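PKS (Streptomyces sp. CNQ431, PDB 5YDA) serves, through this acyltransferase domain of the splenocin polyketide synthase SpnD, to select acyl building blocks with broad specificity, probably for transfer to the carrier protein. Local coordinates at residues V112-P117 / V191-L196; A181-L186 / V371-G376; V393-M398 / A412-R417. All coordinates share one frame; numbering follows the deposited sequence.

Interaction 1 (V112-P117 / V191-L196); sequences VAFLLP and VRPDAL
With CG anti to its carbonyl carbon (chi1 -76°), Phe114 turns one face of its ring to Pro193, and Asp194 has a similar first torsion (chi1 -54°), folding its carboxylate back toward the start of strand 112-116. Pro193 CB stands over the centre of the Phe114 ring, 3.7 Å from the centroid, a CH-pi contact, while Pro193 CG lies 3.6 Å from Phe114 CD2. Leu196 CD2 comes obliquely to the same ring and touches Phe114 CB at 3.6 Å. At the strand's beginning Val112 is held at both polar backbone atoms: Val112 N donates to the anti lone pair of Asp194 OD2 (2.8 Å), and Val112 O takes Asp194 N at 2.7 Å and a longer bond from Ala195 N. Phe114 N then binds Ala195 O at 3.0 Å; the strands are parallel, Ala113 beside Ala195 and Phe114 beside Leu196. Helix 201-210 packs on Leu196, helix 355-366 on the alanines. Strand 195-198 leads into a probable GxSxG nucleophile elbow (Gly198, Ser200, Gly202). An aspartate and a shared carbonyl thus fix the strand entrance, and apolar side chains pack both faces, alanines on one, Phe114 and Leu196 on the other.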
# COMPACT_ATOMS: atom_id res chain seq x y z
N VAL A 112 7.56 3.41 -11.51
CA VAL A 112 7.07 3.31 -10.14
C VAL A 112 5.65 2.73 -10.17
O VAL A 112 4.80 3.19 -10.94
CB VAL A 112 7.08 4.68 -9.44
CG1 VAL A 112 6.45 4.60 -8.03
CG2 VAL A 112 8.50 5.24 -9.39
N ALA A 113 5.39 1.75 -9.30
CA ALA A 113 4.05 1.21 -9.13
C ALA A 113 3.60 1.35 -7.68
O ALA A 113 4.39 1.17 -6.75
CB ALA A 113 3.99 -0.26 -9.56
N PHE A 114 2.33 1.69 -7.48
CA PHE A 114 1.72 1.72 -6.15
C PHE A 114 0.96 0.42 -5.93
O PHE A 114 0.17 0.01 -6.80
CB PHE A 114 0.77 2.91 -5.98
CG PHE A 114 1.44 4.24 -5.79
CD1 PHE A 114 2.82 4.34 -5.74
CD2 PHE A 114 0.68 5.40 -5.67
CE1 PHE A 114 3.44 5.58 -5.57
CE2 PHE A 114 1.28 6.62 -5.50
CZ PHE A 114 2.66 6.71 -5.45
N LEU A 115 1.16 -0.20 -4.77
CA LEU A 115 0.44 -1.41 -4.37
C LEU A 115 -0.49 -1.06 -3.21
O LEU A 115 -0.03 -0.59 -2.16
CB LEU A 115 1.41 -2.53 -3.97
CG LEU A 115 2.10 -3.37 -5.07
CD1 LEU A 115 2.71 -2.51 -6.19
CD2 LEU A 115 3.18 -4.28 -4.48
N LEU A 116 -1.79 -1.31 -3.38
CA LEU A 116 -2.82 -0.85 -2.45
C LEU A 116 -3.46 -2.03 -1.72
O LEU A 116 -4.21 -2.80 -2.34
CB LEU A 116 -3.90 -0.07 -3.20
CG LEU A 116 -3.67 1.31 -3.83
CD1 LEU A 116 -3.02 2.33 -2.87
CD2 LEU A 116 -2.96 1.23 -5.15
N PRO A 117 -3.22 -2.21 -0.42
CA PRO A 117 -3.72 -3.41 0.27
C PRO A 117 -5.23 -3.40 0.45
O PRO A 117 -5.90 -2.37 0.33
CB PRO A 117 -3.00 -3.39 1.63
CG PRO A 117 -2.27 -2.10 1.70
CD PRO A 117 -2.12 -1.56 0.31
N VAL A 191 6.33 11.91 -6.49
CA VAL A 191 6.38 10.47 -6.76
C VAL A 191 5.02 10.11 -7.33
O VAL A 191 4.06 9.80 -6.61
CB VAL A 191 6.73 9.66 -5.51
CG1 VAL A 191 6.75 8.17 -5.84
CG2 VAL A 191 8.08 10.08 -4.97
N ARG A 192 4.93 10.16 -8.65
CA ARG A 192 3.68 9.82 -9.31
C ARG A 192 3.79 8.43 -9.90
O ARG A 192 4.79 8.10 -10.55
CB ARG A 192 3.34 10.83 -10.40
CG ARG A 192 3.05 12.22 -9.82
CD ARG A 192 2.29 13.17 -10.77
NE ARG A 192 1.62 14.21 -9.98
CZ ARG A 192 2.22 15.28 -9.46
NH1 ARG A 192 3.52 15.48 -9.66
NH2 ARG A 192 1.53 16.16 -8.73
N PRO A 193 2.81 7.57 -9.67
CA PRO A 193 2.96 6.18 -10.10
C PRO A 193 2.74 6.05 -11.60
O PRO A 193 1.85 6.69 -12.17
CB PRO A 193 1.88 5.46 -9.29
CG PRO A 193 0.81 6.52 -9.09
CD PRO A 193 1.55 7.82 -8.95
N ASP A 194 3.55 5.21 -12.23
CA ASP A 194 3.32 4.82 -13.61
C ASP A 194 2.30 3.70 -13.73
O ASP A 194 1.76 3.49 -14.83
CB ASP A 194 4.64 4.41 -14.26
CG ASP A 194 5.69 5.47 -14.11
OD1 ASP A 194 5.53 6.53 -14.78
OD2 ASP A 194 6.62 5.29 -13.29
N ALA A 195 2.02 2.99 -12.64
CA ALA A 195 1.03 1.93 -12.66
C ALA A 195 0.52 1.70 -11.24
O ALA A 195 1.17 2.07 -10.26
CB ALA A 195 1.61 0.64 -13.27
N LEU A 196 -0.65 1.08 -11.15
CA LEU A 196 -1.31 0.82 -9.89
C LEU A 196 -1.81 -0.61 -9.87
O LEU A 196 -2.24 -1.16 -10.89
CB LEU A 196 -2.50 1.77 -9.67
CG LEU A 196 -2.18 3.27 -9.79
CD1 LEU A 196 -3.41 4.04 -10.25
CD2 LEU A 196 -1.71 3.79 -8.44

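Interaction 2 (A181-L186 / V371-G376); sequences ALARTL and VEIGPG
Ile373, just past the end of strand 369-372, meets three residues of helix 169-188, Leu182, Ala183 and Leu186. Before it, Val371 and Glu372 carry the strand in: Val371 turns its side chain toward the helix but packs on Val112 and Phe114, while the carboxylate of Glu372 is bound by Thr380 and by the backbone N of Leu379. Ile373 then divides its two branches between different turns of the helix. CG2, anti to the backbone N, lies against the backbone and side chain of Ala183, 3.7 Å from Ala183 N and 4.0 Å from Ala183 CB, and also reaches Leu182 CB at 4.0 Å. The other branch, CG1 anti to the carbonyl carbon (chi1 -57°), carries CD1 to Leu186, where the two side chains meet tip to tip, Ile373 CD1 to Leu186 CD1 at 3.5 Å. The small methyl of Ala183 lets the CA atoms of Ala183 and Ile373 come to 6.4 Å. Gly374 follows with phi 133°, a conformation that calls for glycine, and its backbone is met by Leu182, whose CD2 lies 3.7 Å from Gly374 N. The chain then turns through Pro375, whose carbonyl accepts a bond from Thr121, to Gly376, again in a glycine conformation and paired with Met398. On another side of the helix, Ala181 and Thr185 pack against helix 135-152. The contact between the two segments is therefore wholly apolar: all five touching residues are buried, no polar bond joins the segments, and helix and strand end meet by close van der Waals packing of the branched Ile373 against two leucines and an alanine.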
# COMPACT_ATOMS: atom_id res chain seq x y z
N ALA A 181 -5.08 9.09 1.07
CA ALA A 181 -4.33 10.26 1.55
C ALA A 181 -2.83 10.05 1.41
O ALA A 181 -2.09 10.98 1.03
CB ALA A 181 -4.70 10.54 3.01
N LEU A 182 -2.35 8.84 1.72
CA LEU A 182 -0.93 8.53 1.59
C LEU A 182 -0.48 8.58 0.13
O LEU A 182 0.57 9.13 -0.18
CB LEU A 182 -0.68 7.15 2.21
CG LEU A 182 0.75 6.68 2.46
CD1 LEU A 182 1.61 7.82 2.98
CD2 LEU A 182 0.62 5.58 3.50
N ALA A 183 -1.28 8.03 -0.77
CA ALA A 183 -0.92 8.13 -2.19
C ALA A 183 -0.91 9.60 -2.65
O ALA A 183 0.02 10.02 -3.35
CB ALA A 183 -1.88 7.30 -3.04
N ARG A 184 -1.92 10.39 -2.26
CA ARG A 184 -1.90 11.82 -2.63
C ARG A 184 -0.67 12.52 -2.06
O ARG A 184 -0.07 13.36 -2.73
CB ARG A 184 -3.15 12.54 -2.13
CG ARG A 184 -4.49 12.00 -2.61
CD ARG A 184 -4.62 11.91 -4.12
NE ARG A 184 -4.08 13.08 -4.80
CZ ARG A 184 -4.06 13.21 -6.12
NH1 ARG A 184 -3.52 14.30 -6.66
NH2 ARG A 184 -4.58 12.27 -6.91
N THR A 185 -0.29 12.18 -0.82
CA THR A 185 0.89 12.81 -0.22
C THR A 185 2.15 12.51 -1.01
O THR A 185 2.98 13.39 -1.24
CB THR A 185 1.04 12.35 1.23
OG1 THR A 185 -0.12 12.72 1.98
CG2 THR A 185 2.25 12.96 1.86
N LEU A 186 2.31 11.26 -1.45
CA LEU A 186 3.49 10.92 -2.25
C LEU A 186 3.46 11.62 -3.61
O LEU A 186 4.50 12.07 -4.11
CB LEU A 186 3.60 9.40 -2.42
CG LEU A 186 4.18 8.69 -1.20
CD1 LEU A 186 3.79 7.24 -1.20
CD2 LEU A 186 5.66 8.81 -1.26
N VAL A 371 5.91 0.05 -4.63
CA VAL A 371 5.72 0.93 -3.49
C VAL A 371 4.37 0.56 -2.88
O VAL A 371 3.32 0.80 -3.49
CB VAL A 371 5.76 2.41 -3.87
CG1 VAL A 371 5.65 3.29 -2.63
CG2 VAL A 371 7.03 2.73 -4.64
N GLU A 372 4.41 -0.04 -1.70
CA GLU A 372 3.19 -0.39 -0.99
C GLU A 372 2.65 0.87 -0.31
O GLU A 372 3.40 1.57 0.37
CB GLU A 372 3.45 -1.49 0.03
CG GLU A 372 2.21 -1.98 0.72
CD GLU A 372 2.28 -3.45 1.15
OE1 GLU A 372 3.37 -4.08 1.09
OE2 GLU A 372 1.22 -3.97 1.58
N ILE A 373 1.37 1.14 -0.52
CA ILE A 373 0.70 2.35 -0.04
C ILE A 373 -0.30 1.92 1.01
O ILE A 373 -1.39 1.45 0.69
CB ILE A 373 -0.01 3.10 -1.18
CG1 ILE A 373 0.98 3.45 -2.29
CG2 ILE A 373 -0.78 4.34 -0.66
CD1 ILE A 373 2.11 4.26 -1.80
N GLY A 374 0.02 2.15 2.27
CA GLY A 374 -0.85 1.73 3.35
C GLY A 374 -0.04 1.04 4.42
O GLY A 374 1.17 0.80 4.24
N PRO A 375 -0.67 0.69 5.54
CA PRO A 375 0.09 0.12 6.67
C PRO A 375 0.58 -1.28 6.36
O PRO A 375 -0.18 -2.14 5.92
CB PRO A 375 -0.93 0.12 7.82
CG PRO A 375 -2.25 0.01 7.15
CD PRO A 375 -2.10 0.81 5.84
N GLY A 376 1.87 -1.51 6.61
CA GLY A 376 2.44 -2.84 6.59
C GLY A 376 3.17 -3.18 5.30
O GLY A 376 3.49 -2.33 4.46

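Interaction 3 (V393-M398 / A412-R417); sequences VTVTTM and AEALGR
Polar contact rests on Arg417, whose side chain stretches from helix 407-420, CG anti to the backbone N (chi1 -171°), to the carbonyl of Thr394. NE and NH2 both close on that one oxygen from the side of the guanidinium, Arg417 NE to Thr394 O at 2.8 Å and Arg417 NH2 to Thr394 O at 2.9 Å. Both bonds are well bent, 132° at the hydrogen for NH2, and the oxygen lies 19° out of the guanidinium plane. The paired bonds restrict rotation of the guanidinium. Van der Waals contact comes from Val395, which runs alongside Arg417 the other way; its CG2 touches the guanidinium edge, 3.7 Å from Arg417 NE, and Arg417 CD at 3.9 Å. The apolar contact proper is Val395 CG1 with Ala414 CB at 3.7 Å. Ala414 CB is also a methyl against polar atoms, 3.3 Å from Thr396 O and 4.0 Å from Thr397 OG1, a buried hydroxyl with no partner in the model. Elsewhere Glu413 binds Ser84, and Leu415 packs on Leu186. This is the edge of the central sheet of an alpha/beta fold: outermost strand 394-395 of the acyltransferase's mixed sheet is backed by a helix later in the chain.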
# COMPACT_ATOMS: atom_id res chain seq x y z
N VAL A 393 12.76 -4.18 -6.55
CA VAL A 393 12.99 -3.21 -5.49
C VAL A 393 11.64 -2.86 -4.90
O VAL A 393 10.71 -2.49 -5.63
CB VAL A 393 13.71 -1.96 -6.01
CG1 VAL A 393 13.96 -0.97 -4.86
CG2 VAL A 393 15.02 -2.34 -6.67
N THR A 394 11.50 -3.01 -3.59
CA THR A 394 10.24 -2.74 -2.93
C THR A 394 10.48 -1.67 -1.88
O THR A 394 11.58 -1.53 -1.34
CB THR A 394 9.62 -4.01 -2.27
OG1 THR A 394 10.45 -4.48 -1.20
CG2 THR A 394 9.45 -5.12 -3.30
N VAL A 395 9.44 -0.87 -1.66
CA VAL A 395 9.50 0.25 -0.74
C VAL A 395 8.25 0.20 0.11
O VAL A 395 7.14 0.03 -0.41
CB VAL A 395 9.58 1.60 -1.46
CG1 VAL A 395 9.44 2.74 -0.43
CG2 VAL A 395 10.88 1.72 -2.25
N THR A 396 8.43 0.34 1.39
CA THR A 396 7.34 0.31 2.34
C THR A 396 7.14 1.72 2.88
O THR A 396 8.07 2.52 2.96
CB THR A 396 7.65 -0.74 3.41
OG1 THR A 396 6.62 -1.73 3.37
CG2 THR A 396 7.78 -0.15 4.77
N THR A 397 5.91 2.01 3.25
CA THR A 397 5.48 3.39 3.34
C THR A 397 4.77 3.73 4.66
O THR A 397 4.74 4.90 5.05
CB THR A 397 4.61 3.68 2.10
OG1 THR A 397 5.18 4.72 1.30
CG2 THR A 397 3.20 3.91 2.40
N MET A 398 4.28 2.74 5.39
CA MET A 398 3.62 3.00 6.66
C MET A 398 3.80 1.78 7.56
O MET A 398 3.69 0.63 7.12
CB MET A 398 2.13 3.34 6.42
CG MET A 398 1.26 3.43 7.67
SD MET A 398 -0.40 4.14 7.33
CE MET A 398 0.06 5.85 7.07
N ALA A 412 9.91 9.47 5.45
CA ALA A 412 11.19 10.01 5.01
C ALA A 412 12.12 8.91 4.51
O ALA A 412 12.81 9.08 3.50
CB ALA A 412 11.86 10.80 6.13
N GLU A 413 12.16 7.77 5.21
CA GLU A 413 12.94 6.63 4.72
C GLU A 413 12.44 6.17 3.36
O GLU A 413 13.25 5.91 2.45
CB GLU A 413 12.90 5.47 5.71
CG GLU A 413 13.55 5.80 7.03
CD GLU A 413 15.04 5.56 7.03
OE1 GLU A 413 15.46 4.38 6.98
OE2 GLU A 413 15.81 6.54 7.06
N ALA A 414 11.12 6.04 3.19
CA ALA A 414 10.57 5.63 1.90
C ALA A 414 10.99 6.60 0.81
O ALA A 414 11.39 6.17 -0.28
CB ALA A 414 9.04 5.54 1.96
N LEU A 415 10.92 7.91 1.08
CA LEU A 415 11.31 8.89 0.07
C LEU A 415 12.80 8.80 -0.24
O LEU A 415 13.20 8.84 -1.41
CB LEU A 415 10.93 10.30 0.51
CG LEU A 415 9.41 10.55 0.56
CD1 LEU A 415 9.08 11.87 1.20
CD2 LEU A 415 8.81 10.46 -0.84
N GLY A 416 13.63 8.65 0.79
CA GLY A 416 15.05 8.48 0.56
C GLY A 416 15.35 7.24 -0.26
O GLY A 416 16.13 7.28 -1.22
N ARG A 417 14.70 6.13 0.09
CA ARG A 417 14.90 4.89 -0.65
C ARG A 417 14.46 5.03 -2.10
O ARG A 417 15.14 4.53 -3.01
CB ARG A 417 14.14 3.77 0.05
CG ARG A 417 14.44 2.40 -0.48
CD ARG A 417 13.72 1.38 0.39
NE ARG A 417 13.62 0.10 -0.29
CZ ARG A 417 14.50 -0.88 -0.12
NH1 ARG A 417 15.51 -0.69 0.71
NH2 ARG A 417 14.36 -2.03 -0.79

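How the interactions relate
From the N terminus, strand 112-116 opens interaction 1, which closes at 191-196 after a largely helical excursion containing helix 169-188. That helix begins interaction 2 inside this loop, and 371-376 closes its long loop at the end of strand 369-372, so interactions 1 and 2 cross along the chain. Interaction 3 follows in series, closing the short loop from 393-398 to 412-417. All three reach one mixed sheet, in which strand 112-116 sits between 195-198 and 369-372, and 394-395 flanks 369-372. Backbone bonds join Leu115 to Val371 and Ile373, and Glu372 to Val395, while Leu182 touches Thr397, linking helix 169-188 to the loop that follows edge strand 394-395.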